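Local coordinates for Lmo2812 protein (Listeria monocytogenes EGD-e, PDB 5ZQA) that probably acts as a serine-type D-Ala-D-Ala carboxypeptidase, a penicillin-binding protein that trims peptide stems during cell-wall peptidoglycan synthesis, at residues A[67-72]-A[116-121]. Residues are numbered along the deposited sequence; the frame is centred on the assembly and turned at random.
Sequences MTAFLV and SAMLTM
Met118 reaches across from helix 111-120 to the backbone of helix 65-77 and joins the two by van der Waals packing. Its CG is anti to the backbone N (chi1 174°) and the chain runs straight on through chi2, so SD arrives beside Thr68, 3.7 Å from Thr68 CG2. A bend at chi3 (77°) then brings the methyl in against Ala69: Met118 CE lies 3.7 Å from Ala69 N and 3.9 Å from Ala69 CB. Methionine suits this place because the axes of the two short helical segments pass 10.7 Å apart at their closest, a gap that a long, unbranched side chain can span. Alanine suits the receiving side, where its small methyl leaves the backbone open to CE. Leu119 adds a second apolar touch, its CD2 branch meeting Ala69 CB at 4.0 Å, so that the alanine methyl is shared by two side chains.

The one polar side chain in the contact, Thr68, has its partner elsewhere: it offers its methyl to the sulfur, while its OG1 is hydrogen-bonded to Ala161 O. Both Thr68 and Ala69 point their CB atoms toward the second helix, and Thr68 CB itself lies 4.0 Å from Met118 SD.

These segments run roughly antiparallel, 149° between their directions, and Ala127 and Leu130 of helix 124-135 also pack on Met118. Met118 lies beside Lys65 of the SxxK motif, the predicted proton acceptor, and Leu119 beside Lys226, a predicted substrate-binding residue. This is buried packing beside the predicted active site, in the helical part of the penicillin-binding (serine beta-lactamase-like) domain of an S11 peptidase, next to its antiparallel sheet.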
# COMPACT_ATOMS: atom_id res chain seq x y z
N MET A 67 3.98 -2.60 -3.72
CA MET A 67 4.92 -3.12 -4.70
C MET A 67 4.83 -4.64 -4.74
O MET A 67 4.89 -5.24 -5.82
CB MET A 67 6.36 -2.69 -4.40
CG MET A 67 7.38 -3.34 -5.34
SD MET A 67 7.13 -2.95 -7.09
CE MET A 67 7.92 -1.35 -7.19
N THR A 68 4.68 -5.26 -3.57
CA THR A 68 4.47 -6.70 -3.55
C THR A 68 3.19 -7.07 -4.32
O THR A 68 3.21 -8.02 -5.10
CB THR A 68 4.43 -7.23 -2.11
OG1 THR A 68 5.64 -6.82 -1.46
CG2 THR A 68 4.31 -8.77 -2.05
N ALA A 69 2.11 -6.31 -4.12
CA ALA A 69 0.87 -6.53 -4.87
C ALA A 69 1.11 -6.43 -6.37
O ALA A 69 0.64 -7.28 -7.14
CB ALA A 69 -0.22 -5.54 -4.43
N PHE A 70 1.84 -5.40 -6.79
CA PHE A 70 2.15 -5.21 -8.21
C PHE A 70 2.83 -6.44 -8.79
O PHE A 70 2.45 -6.94 -9.85
CB PHE A 70 3.03 -3.97 -8.43
CG PHE A 70 3.26 -3.64 -9.87
CD1 PHE A 70 2.34 -2.89 -10.58
CD2 PHE A 70 4.38 -4.12 -10.54
CE1 PHE A 70 2.55 -2.59 -11.92
CE2 PHE A 70 4.59 -3.82 -11.87
CZ PHE A 70 3.67 -3.06 -12.56
N LEU A 71 3.82 -6.96 -8.06
CA LEU A 71 4.57 -8.10 -8.54
C LEU A 71 3.76 -9.41 -8.53
O LEU A 71 3.94 -10.26 -9.42
CB LEU A 71 5.86 -8.25 -7.72
CG LEU A 71 6.86 -7.14 -8.09
CD1 LEU A 71 8.05 -7.14 -7.13
CD2 LEU A 71 7.34 -7.27 -9.53
N VAL A 72 2.86 -9.57 -7.57
CA VAL A 72 1.93 -10.70 -7.57
C VAL A 72 1.02 -10.65 -8.79
O VAL A 72 0.86 -11.64 -9.50
CB VAL A 72 1.08 -10.71 -6.28
CG1 VAL A 72 -0.09 -11.67 -6.41
CG2 VAL A 72 1.97 -11.07 -5.09
N SER A 116 -5.36 -10.90 -0.55
CA SER A 116 -6.41 -10.14 0.13
C SER A 116 -5.98 -9.72 1.53
O SER A 116 -6.20 -8.58 1.92
CB SER A 116 -7.70 -10.95 0.22
OG SER A 116 -8.18 -11.27 -1.08
N ALA A 117 -5.39 -10.64 2.29
CA ALA A 117 -4.97 -10.34 3.66
C ALA A 117 -3.90 -9.25 3.70
O ALA A 117 -3.95 -8.34 4.53
CB ALA A 117 -4.47 -11.61 4.36
N MET A 118 -2.94 -9.34 2.79
CA MET A 118 -1.91 -8.31 2.68
C MET A 118 -2.52 -6.93 2.45
O MET A 118 -2.17 -5.97 3.14
CB MET A 118 -0.95 -8.69 1.55
CG MET A 118 0.08 -7.66 1.24
SD MET A 118 1.22 -8.24 -0.03
CE MET A 118 0.22 -8.03 -1.50
N LEU A 119 -3.45 -6.81 1.50
CA LEU A 119 -3.96 -5.49 1.14
C LEU A 119 -5.01 -4.96 2.11
O LEU A 119 -5.08 -3.75 2.35
CB LEU A 119 -4.54 -5.53 -0.28
CG LEU A 119 -3.53 -5.61 -1.42
CD1 LEU A 119 -4.28 -5.60 -2.74
CD2 LEU A 119 -2.53 -4.46 -1.35
N THR A 120 -5.81 -5.87 2.68
CA THR A 120 -6.98 -5.48 3.48
C THR A 120 -6.62 -5.23 4.94
O THR A 120 -6.87 -4.14 5.48
CB THR A 120 -8.08 -6.57 3.39
OG1 THR A 120 -8.48 -6.71 2.02
CG2 THR A 120 -9.29 -6.20 4.21
N MET A 121 -6.00 -6.22 5.59
CA MET A 121 -5.66 -6.09 7.01
C MET A 121 -4.18 -5.83 7.26
O MET A 121 -3.75 -5.75 8.41
CB MET A 121 -6.09 -7.35 7.78
CG MET A 121 -5.33 -8.63 7.40
SD MET A 121 -5.61 -9.98 8.55
CE MET A 121 -4.63 -9.44 9.95